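Local coordinates for protein oxidoreductase, Gfo/Idh/MocA family (Pseudomonas syringae pv. tomato, PDB 3DTY) that is probably an NAD(P)-dependent oxidoreductase of the Gfo/Idh/MocA family, joining a nucleotide-binding Rossmann domain to a C-terminal alpha/beta domain and binding magnesium, at residues A34-T39 with A333-Y338; L42-F47 with L73-Q78; P117-V122 with E126-L131. One frame throughout, in Å; residues are numbered along the deposited sequence.

Contact 1 of 3, residues A34-T39 with A333-Y338; sequences ALRDNT and AWANLY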
loop_
_atom_site.group_PDB
_atom_site.type_symbol
_atom_site.label_atom_id
_atom_site.label_comp_id
_atom_site.label_asym_id
_atom_site.label_seq_id
_atom_site.Cartn_x
_atom_site.Cartn_y
_atom_site.Cartn_z
ATOM N N ALA A 34 -26.415 -16.983 9.356
ATOM C CA ALA A 34 -27.128 -17.901 10.238
ATOM C C ALA A 34 -27.252 -19.319 9.693
ATOM O O ALA A 34 -27.096 -20.291 10.437
ATOM C CB ALA A 34 -28.510 -17.342 10.548
ATOM N N LEU A 35 -27.526 -19.440 8.395
ATOM C CA LEU A 35 -27.693 -20.754 7.781
ATOM C C LEU A 35 -26.393 -21.471 7.451
ATOM O O LEU A 35 -26.391 -22.668 7.162
ATOM C CB LEU A 35 -28.542 -20.636 6.509
ATOM C CG LEU A 35 -29.867 -19.910 6.717
ATOM C CD1 LEU A 35 -30.610 -19.845 5.409
ATOM C CD2 LEU A 35 -30.689 -20.619 7.781
ATOM N N ARG A 36 -25.278 -20.756 7.491
ATOM C CA ARG A 36 -24.009 -21.397 7.175
ATOM C C ARG A 36 -23.716 -22.526 8.161
ATOM O O ARG A 36 -23.940 -22.390 9.366
ATOM C CB ARG A 36 -22.878 -20.377 7.190
ATOM C CG ARG A 36 -21.630 -20.898 6.524
ATOM C CD ARG A 36 -20.725 -19.781 6.129
ATOM N NE ARG A 36 -19.617 -20.268 5.319
ATOM C CZ ARG A 36 -18.687 -19.477 4.803
ATOM N NH1 ARG A 36 -18.740 -18.166 5.017
ATOM N NH2 ARG A 36 -17.707 -19.997 4.071
ATOM N N ASP A 37 -23.227 -23.646 7.637
ATOM C CA ASP A 37 -22.911 -24.806 8.454
ATOM C C ASP A 37 -24.152 -25.334 9.190
ATOM O O ASP A 37 -24.036 -26.112 10.133
ATOM C CB ASP A 37 -21.812 -24.450 9.464
ATOM C CG ASP A 37 -20.610 -23.778 8.812
ATOM O OD1 ASP A 37 -20.097 -24.315 7.807
ATOM O OD2 ASP A 37 -20.177 -22.714 9.304
ATOM N N ASN A 38 -25.332 -24.908 8.746
ATOM C CA ASN A 38 -26.600 -25.319 9.351
ATOM C C ASN A 38 -26.678 -25.064 10.850
ATOM O O ASN A 38 -27.248 -25.857 11.593
ATOM C CB ASN A 38 -26.872 -26.798 9.069
ATOM C CG ASN A 38 -26.971 -27.088 7.589
ATOM O OD1 ASN A 38 -27.549 -26.305 6.832
ATOM N ND2 ASN A 38 -26.418 -28.217 7.164
ATOM N N THR A 39 -26.104 -23.950 11.289
ATOM C CA THR A 39 -26.121 -23.586 12.698
ATOM C C THR A 39 -27.549 -23.231 13.077
ATOM O O THR A 39 -27.995 -23.497 14.188
ATOM C CB THR A 39 -25.226 -22.372 12.964
ATOM O OG1 THR A 39 -23.908 -22.642 12.472
ATOM C CG2 THR A 39 -25.160 -22.080 14.458
ATOM N N ALA A 333 -16.928 -13.312 8.558
ATOM C CA ALA A 333 -16.972 -12.676 9.869
ATOM C C ALA A 333 -18.376 -12.786 10.469
ATOM O O ALA A 333 -18.525 -13.098 11.649
ATOM C CB ALA A 333 -16.557 -11.224 9.764
ATOM N N TRP A 334 -19.399 -12.533 9.659
ATOM C CA TRP A 334 -20.774 -12.613 10.139
ATOM C C TRP A 334 -21.181 -14.036 10.499
ATOM O O TRP A 334 -21.946 -14.248 11.448
ATOM C CB TRP A 334 -21.744 -12.037 9.108
ATOM C CG TRP A 334 -22.020 -10.580 9.332
ATOM C CD1 TRP A 334 -21.116 -9.552 9.292
ATOM C CD2 TRP A 334 -23.278 -9.995 9.680
ATOM N NE1 TRP A 334 -21.738 -8.362 9.598
ATOM C CE2 TRP A 334 -23.066 -8.608 9.842
ATOM C CE3 TRP A 334 -24.569 -10.512 9.874
ATOM C CZ2 TRP A 334 -24.097 -7.726 10.186
ATOM C CZ3 TRP A 334 -25.595 -9.635 10.215
ATOM C CH2 TRP A 334 -25.351 -8.256 10.369
ATOM N N ALA A 335 -20.679 -15.014 9.752
ATOM C CA ALA A 335 -20.998 -16.401 10.059
ATOM C C ALA A 335 -20.315 -16.743 11.383
ATOM O O ALA A 335 -20.876 -17.464 12.204
ATOM C CB ALA A 335 -20.503 -17.333 8.950
ATOM N N ASN A 336 -19.108 -16.215 11.586
ATOM C CA ASN A 336 -18.369 -16.468 12.825
ATOM C C ASN A 336 -19.135 -15.867 14.003
ATOM O O ASN A 336 -19.169 -16.430 15.104
ATOM C CB ASN A 336 -16.964 -15.850 12.761
ATOM C CG ASN A 336 -16.072 -16.513 11.713
ATOM O OD1 ASN A 336 -16.293 -17.664 11.328
ATOM N ND2 ASN A 336 -15.045 -15.791 11.264
ATOM N N LEU A 337 -19.748 -14.716 13.765
ATOM C CA LEU A 337 -20.517 -14.045 14.800
ATOM C C LEU A 337 -21.756 -14.867 15.135
ATOM O O LEU A 337 -21.997 -15.200 16.295
ATOM C CB LEU A 337 -20.937 -12.654 14.332
ATOM C CG LEU A 337 -21.734 -11.835 15.351
ATOM C CD1 LEU A 337 -20.841 -11.468 16.514
ATOM C CD2 LEU A 337 -22.275 -10.577 14.696
ATOM N N TYR A 338 -22.546 -15.194 14.117
ATOM C CA TYR A 338 -23.755 -15.974 14.344
ATOM C C TYR A 338 -23.459 -17.310 15.025
ATOM O O TYR A 338 -24.291 -17.831 15.764
ATOM C CB TYR A 338 -24.501 -16.224 13.032
ATOM C CG TYR A 338 -25.703 -15.320 12.844
ATOM C CD1 TYR A 338 -25.583 -14.069 12.237
ATOM C CD2 TYR A 338 -26.960 -15.711 13.295
ATOM C CE1 TYR A 338 -26.706 -13.227 12.082
ATOM C CE2 TYR A 338 -28.072 -14.887 13.149
ATOM C CZ TYR A 338 -27.944 -13.653 12.544
ATOM O OH TYR A 338 -29.065 -12.860 12.414
HETATM O O HOH W 1 -20.753 -20.795 11.185
#
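Ala34 and Tyr338 make the main apolar contact. The methyl of Ala34 lies over one face of the tyrosine ring, with CB of Ala34 3.6 Å from CD2 of Tyr338. The backbone N of Ala34 is over the same ring, offset toward its rim and 3.9 Å above the plane. At the ring edge, in the plane, is the carbonyl O of Trp334, one helical turn back. The ring is therefore met by backbone and methyl together.

A second apolar touch is made by Arg36. Its CG is anti to the backbone N (chi1 -165°) and the chain runs out extended to NE. This carries CD of Arg36 to 3.7 Å from CB of Ala335. The charged end goes further, and Arg36 NH1 forms a salt bridge with Glu332. The guanidinium also makes a cation-pi contact with Phe331 of a second subunit.

The polar links are few. A water sits 2.7 Å from OD2 of Asp37 and more weakly near O of Ala335, bridging the two segments. Asp37 OD2 also has a salt bridge to Arg321. Within 34-39 the turn is held by Arg36 O, which accepts from both N and OG1 of Thr39. Tyr338 OH is hydrogen-bonded to His30 and Ser90, so the buried hydroxyl is satisfied.

The contact joins the two domains. The end of helix 27-35 and the turn after it, leading to strand 40-46 of the Rossmann sheet, pack on helix 330-349. Ala34 also touches Trp15 of strand 13-17.

Contact 2 of 3, residues L42-F47 with L73-Q78; sequences LVAGAF and LSMFEQ
CA of Gly45 lies over one face of the Phe47 ring, 3.7 Å above the plane and offset toward the rim, while Met75 touches the same glycine from the helix. Phe47 itself does not reach residues 73-78. Its ring also meets Phe57 edge-to-face.

Of residues 73-78, Met75 alone touches the strand segment. It is a selenomethionine. A chi1 of 172° swings CG away from the backbone N, and the chain reaches out to the strand before bending at chi3 (83°). The SE of Met75 comes 3.4 Å from CA of Gly45. The bend turns the methyl toward Ala46, with CE of Met75 4.4 Å from CB of Ala46. On the other flank CB of Ala44 is 4.1 Å from SE of Met75. Both alanine methyls point toward the helix. The contact is buried and made by packing. The selenium lies against the N-CA bond of Gly45, between two small side chains.

Met75 also touches Ala16 on the neighbouring strand 13-17. The short axes of strand 42-46 and helix 73-78 are 8.4 Å apart and run at 148°, roughly antiparallel. This is helix-on-sheet packing at the outermost strand of the parallel Rossmann sheet.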
loop_
_atom_site.group_PDB
_atom_site.type_symbol
_atom_site.label_atom_id
_atom_site.label_comp_id
_atom_site.label_asym_id
_atom_site.label_seq_id
_atom_site.Cartn_x
_atom_site.Cartn_y
_atom_site.Cartn_z
ATOM N N LEU A 42 -34.128 -21.720 9.213
ATOM C CA LEU A 42 -35.235 -20.779 9.106
ATOM C C LEU A 42 -36.556 -21.511 8.911
ATOM O O LEU A 42 -36.793 -22.090 7.853
ATOM C CB LEU A 42 -34.986 -19.838 7.928
ATOM C CG LEU A 42 -36.034 -18.755 7.714
ATOM C CD1 LEU A 42 -35.991 -17.791 8.887
ATOM C CD2 LEU A 42 -35.776 -18.031 6.396
ATOM N N VAL A 43 -37.421 -21.482 9.921
ATOM C CA VAL A 43 -38.702 -22.180 9.816
ATOM C C VAL A 43 -39.923 -21.275 9.916
ATOM O O VAL A 43 -41.055 -21.724 9.726
ATOM C CB VAL A 43 -38.817 -23.281 10.890
ATOM C CG1 VAL A 43 -37.694 -24.286 10.710
ATOM C CG2 VAL A 43 -38.768 -22.669 12.281
ATOM N N ALA A 44 -39.703 -20.002 10.208
ATOM C CA ALA A 44 -40.811 -19.064 10.315
ATOM C C ALA A 44 -40.310 -17.643 10.124
ATOM O O ALA A 44 -39.101 -17.399 10.090
ATOM C CB ALA A 44 -41.490 -19.204 11.674
ATOM N N GLY A 45 -41.246 -16.709 9.989
ATOM C CA GLY A 45 -40.870 -15.321 9.822
ATOM C C GLY A 45 -42.026 -14.359 9.625
ATOM O O GLY A 45 -43.147 -14.747 9.284
ATOM N N ALA A 46 -41.738 -13.090 9.884
ATOM C CA ALA A 46 -42.683 -11.995 9.712
ATOM C C ALA A 46 -41.857 -11.065 8.834
ATOM O O ALA A 46 -41.421 -9.992 9.255
ATOM C CB ALA A 46 -43.000 -11.341 11.049
ATOM N N PHE A 47 -41.629 -11.538 7.613
ATOM C CA PHE A 47 -40.821 -10.881 6.591
ATOM C C PHE A 47 -41.266 -9.551 5.980
ATOM O O PHE A 47 -40.427 -8.772 5.525
ATOM C CB PHE A 47 -40.611 -11.852 5.425
ATOM C CG PHE A 47 -40.058 -13.190 5.826
ATOM C CD1 PHE A 47 -38.738 -13.316 6.244
ATOM C CD2 PHE A 47 -40.854 -14.331 5.750
ATOM C CE1 PHE A 47 -38.210 -14.568 6.581
ATOM C CE2 PHE A 47 -40.341 -15.588 6.081
ATOM C CZ PHE A 47 -39.016 -15.708 6.498
ATOM N N LEU A 73 -45.941 -10.117 16.383
ATOM C CA LEU A 73 -46.752 -10.548 17.524
ATOM C C LEU A 73 -47.499 -11.857 17.268
ATOM O O LEU A 73 -47.453 -12.779 18.085
ATOM C CB LEU A 73 -47.740 -9.450 17.917
ATOM C CG LEU A 73 -47.374 -8.759 19.234
ATOM C CD1 LEU A 73 -47.759 -7.294 19.194
ATOM C CD2 LEU A 73 -48.061 -9.486 20.386
ATOM N N SER A 74 -48.186 -11.947 16.138
ATOM C CA SER A 74 -48.904 -13.174 15.832
ATOM C C SER A 74 -47.900 -14.330 15.755
ATOM O O SER A 74 -48.186 -15.449 16.194
ATOM C CB SER A 74 -49.685 -13.023 14.518
ATOM O OG SER A 74 -48.861 -12.549 13.473
HETATM N N MSE A 75 -46.717 -14.059 15.215
HETATM C CA MSE A 75 -45.693 -15.096 15.121
HETATM C C MSE A 75 -45.275 -15.576 16.509
HETATM O O MSE A 75 -45.295 -16.771 16.792
HETATM C CB MSE A 75 -44.453 -14.592 14.368
HETATM C CG MSE A 75 -43.277 -15.585 14.423
HETATM SE SE MSE A 75 -41.920 -15.338 13.057
HETATM C CE MSE A 75 -40.874 -13.933 13.895
ATOM N N PHE A 76 -44.903 -14.641 17.378
ATOM C CA PHE A 76 -44.474 -15.009 18.722
ATOM C C PHE A 76 -45.559 -15.787 19.471
ATOM O O PHE A 76 -45.276 -16.812 20.095
ATOM C CB PHE A 76 -44.080 -13.763 19.526
ATOM C CG PHE A 76 -42.867 -13.042 18.992
ATOM C CD1 PHE A 76 -42.044 -13.637 18.039
ATOM C CD2 PHE A 76 -42.550 -11.764 19.444
ATOM C CE1 PHE A 76 -40.922 -12.980 17.553
ATOM C CE2 PHE A 76 -41.427 -11.096 18.964
ATOM C CZ PHE A 76 -40.614 -11.701 18.014
ATOM N N GLU A 77 -46.796 -15.303 19.404
ATOM C CA GLU A 77 -47.915 -15.956 20.087
ATOM C C GLU A 77 -48.184 -17.387 19.610
ATOM O O GLU A 77 -48.274 -18.317 20.422
ATOM C CB GLU A 77 -49.186 -15.115 19.926
ATOM C CG GLU A 77 -49.345 -14.022 20.973
ATOM C CD GLU A 77 -50.300 -12.919 20.537
ATOM O OE1 GLU A 77 -51.257 -13.218 19.786
ATOM O OE2 GLU A 77 -50.095 -11.755 20.956
ATOM N N GLN A 78 -48.302 -17.557 18.298
ATOM C CA GLN A 78 -48.580 -18.860 17.700
ATOM C C GLN A 78 -47.413 -19.841 17.742
ATOM O O GLN A 78 -47.604 -21.035 17.979
ATOM C CB GLN A 78 -49.060 -18.669 16.254
ATOM C CG GLN A 78 -50.493 -18.144 16.169
ATOM C CD GLN A 78 -50.879 -17.663 14.784
ATOM O OE1 GLN A 78 -50.793 -18.406 13.800
ATOM N NE2 GLN A 78 -51.315 -16.409 14.698
#

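Contact 3 of 3, residues P117-V122 with E126-L131; sequences PLCFTV and ENLREL. With MG (magnesium ion), chain F.
Leu118 turns its CG to the far side from the backbone N (chi1 179°), whereas in Leu128 CG stands beside the backbone N (chi1 -60°). These torsions send the two side chains toward each other, tip to tip. CD1 of Leu128 lies 3.6 Å from CG of Leu118 and near both of its methyls. The same CD1 of Leu128 is 4.3 Å from SG of Cys119. Tyr99 of helix 98-107 also packs on Cys119 and Leu128.

The loop after strand 111-114 of the Rossmann fold has a cis peptide before Pro117, consistent with the family's Glu-Lys-Pro motif, and leads into helix 122-134. There Val122 and Glu126 lie side by side. N of Glu126 donates to O of Val122 at 2.8 Å. CG1 of Val122 is 3.9 Å from CG of Glu126. The Glu126 chain bends, turning its OE1 into a salt bridge of 3.1 Å with NH1 of Arg129. Arg129 is shared with Asp365 through NH2. Thr121, at the N-cap, accepts at OG1 from N of Gln124.

Asn127 binds the magnesium ion through OD1, at 2.2 Å. Four waters and Glu123 complete the six ligands of the ion. ND2 of Asn127 is bonded to Tyr99 OH, which helps fix the amide's rotation. One metal-bound water donates to OE1 of Glu130, a second-shell carboxylate. The metal is thus held largely through water, with its two protein ligands one helical turn apart. The carboxylate of Glu123 probably offsets part of the ion's charge.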
loop_
_atom_site.group_PDB
_atom_site.type_symbol
_atom_site.label_atom_id
_atom_site.label_comp_id
_atom_site.label_asym_id
_atom_site.label_seq_id
_atom_site.Cartn_x
_atom_site.Cartn_y
_atom_site.Cartn_z
ATOM N N PRO A 117 -28.944 -0.469 15.943
ATOM C CA PRO A 117 -28.701 -0.445 17.384
ATOM C C PRO A 117 -29.761 -1.261 18.113
ATOM O O PRO A 117 -30.789 -1.618 17.540
ATOM C CB PRO A 117 -28.792 1.034 17.714
ATOM C CG PRO A 117 -29.914 1.472 16.824
ATOM C CD PRO A 117 -29.577 0.787 15.499
ATOM N N LEU A 118 -29.500 -1.553 19.379
ATOM C CA LEU A 118 -30.428 -2.313 20.199
ATOM C C LEU A 118 -31.701 -1.500 20.419
ATOM O O LEU A 118 -32.810 -2.030 20.414
ATOM C CB LEU A 118 -29.784 -2.621 21.544
ATOM C CG LEU A 118 -30.665 -3.395 22.513
ATOM C CD1 LEU A 118 -30.976 -4.768 21.936
ATOM C CD2 LEU A 118 -29.950 -3.515 23.846
ATOM N N CYS A 119 -31.519 -0.200 20.620
ATOM C CA CYS A 119 -32.625 0.719 20.842
ATOM C C CYS A 119 -32.057 2.137 20.838
ATOM O O CYS A 119 -30.892 2.335 20.478
ATOM C CB CYS A 119 -33.320 0.400 22.173
ATOM S SG CYS A 119 -32.196 0.208 23.584
ATOM N N PHE A 120 -32.859 3.120 21.229
ATOM C CA PHE A 120 -32.397 4.504 21.216
ATOM C C PHE A 120 -31.992 5.112 22.554
ATOM O O PHE A 120 -31.115 5.978 22.600
ATOM C CB PHE A 120 -33.451 5.402 20.567
ATOM C CG PHE A 120 -33.666 5.127 19.105
ATOM C CD1 PHE A 120 -32.601 4.748 18.292
ATOM C CD2 PHE A 120 -34.924 5.286 18.533
ATOM C CE1 PHE A 120 -32.781 4.537 16.927
ATOM C CE2 PHE A 120 -35.120 5.080 17.170
ATOM C CZ PHE A 120 -34.047 4.701 16.362
ATOM N N THR A 121 -32.615 4.671 23.641
ATOM C CA THR A 121 -32.298 5.235 24.949
ATOM C C THR A 121 -31.723 4.209 25.920
ATOM O O THR A 121 -32.024 3.020 25.837
ATOM C CB THR A 121 -33.540 5.826 25.613
ATOM O OG1 THR A 121 -34.392 4.753 26.024
ATOM C CG2 THR A 121 -34.299 6.740 24.643
ATOM N N VAL A 122 -30.903 4.692 26.848
ATOM C CA VAL A 122 -30.290 3.837 27.858
ATOM C C VAL A 122 -31.358 3.168 28.723
ATOM O O VAL A 122 -31.234 1.990 29.072
ATOM C CB VAL A 122 -29.329 4.652 28.759
ATOM C CG1 VAL A 122 -28.843 3.799 29.934
ATOM C CG2 VAL A 122 -28.141 5.141 27.934
ATOM N N GLU A 126 -31.638 -0.728 29.334
ATOM C CA GLU A 126 -31.608 -1.362 30.650
ATOM C C GLU A 126 -32.834 -2.247 30.856
ATOM O O GLU A 126 -32.771 -3.231 31.594
ATOM C CB GLU A 126 -31.542 -0.302 31.755
ATOM C CG GLU A 126 -30.339 0.615 31.655
ATOM C CD GLU A 126 -29.065 -0.014 32.173
ATOM O OE1 GLU A 126 -29.002 -1.257 32.276
ATOM O OE2 GLU A 126 -28.115 0.741 32.471
ATOM N N ASN A 127 -33.946 -1.897 30.208
ATOM C CA ASN A 127 -35.172 -2.693 30.313
ATOM C C ASN A 127 -34.985 -4.037 29.618
ATOM O O ASN A 127 -35.395 -5.077 30.136
ATOM C CB ASN A 127 -36.369 -1.983 29.668
ATOM C CG ASN A 127 -36.791 -0.742 30.419
ATOM O OD1 ASN A 127 -36.414 -0.543 31.571
ATOM N ND2 ASN A 127 -37.597 0.098 29.770
ATOM N N LEU A 128 -34.376 -4.008 28.436
ATOM C CA LEU A 128 -34.141 -5.228 27.676
ATOM C C LEU A 128 -33.164 -6.125 28.435
ATOM O O LEU A 128 -33.332 -7.346 28.482
ATOM C CB LEU A 128 -33.600 -4.878 26.286
ATOM C CG LEU A 128 -34.521 -4.012 25.412
ATOM C CD1 LEU A 128 -33.872 -3.750 24.059
ATOM C CD2 LEU A 128 -35.851 -4.726 25.219
ATOM N N ARG A 129 -32.151 -5.513 29.042
ATOM C CA ARG A 129 -31.162 -6.252 29.824
ATOM C C ARG A 129 -31.858 -6.929 31.010
ATOM O O ARG A 129 -31.582 -8.090 31.324
ATOM C CB ARG A 129 -30.073 -5.303 30.334
ATOM C CG ARG A 129 -29.135 -5.932 31.356
ATOM C CD ARG A 129 -28.201 -4.896 31.962
ATOM N NE ARG A 129 -26.969 -4.777 31.204
ATOM C CZ ARG A 129 -26.080 -3.803 31.367
ATOM N NH1 ARG A 129 -26.294 -2.849 32.266
ATOM N NH2 ARG A 129 -24.967 -3.795 30.642
ATOM N N GLU A 130 -32.750 -6.192 31.673
ATOM C CA GLU A 130 -33.507 -6.735 32.799
ATOM C C GLU A 130 -34.316 -7.955 32.332
ATOM O O GLU A 130 -34.270 -9.023 32.951
ATOM C CB GLU A 130 -34.461 -5.671 33.362
ATOM C CG GLU A 130 -33.837 -4.683 34.351
ATOM C CD GLU A 130 -34.611 -3.359 34.452
ATOM O OE1 GLU A 130 -35.860 -3.373 34.358
ATOM O OE2 GLU A 130 -33.961 -2.302 34.633
ATOM N N LEU A 131 -35.051 -7.790 31.236
ATOM C CA LEU A 131 -35.867 -8.872 30.684
ATOM C C LEU A 131 -35.017 -10.053 30.231
ATOM O O LEU A 131 -35.417 -11.214 30.370
ATOM C CB LEU A 131 -36.680 -8.367 29.499
ATOM C CG LEU A 131 -37.823 -7.412 29.841
ATOM C CD1 LEU A 131 -38.349 -6.798 28.559
ATOM C CD2 LEU A 131 -38.933 -8.159 30.582
HETATM MG MG MG F . -37.056 1.152 32.822
HETATM O O HOH W 2 -36.425 -0.332 34.444
HETATM O O HOH W 3 -34.955 0.900 32.866
HETATM O O HOH W 4 -36.976 2.410 34.219
HETATM O O HOH W 5 -38.871 0.503 32.901
#

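Overall arrangement
Contact 2 and contact 3 both lie in the Rossmann domain, while contact 1 ties that domain to helix 330-349 of the C-terminal part. Helix 27-35 runs on into strand 40-46. In sequence, contacts 2 and 3 both fall between the two segments of contact 1, and contact 2 closes before contact 3 opens. Contacts 1 and 2 touch, with CD2 of Leu35 3.9 Å from N of Leu42, although their centres are about 21 Å apart. Contact 3 stands apart. Its nearest atoms are about 10 Å from contact 1 and about 11 Å from contact 2. It alone carries the magnesium site. Contacts 1 and 2 lie away from the metal and belong to the packing of the fold.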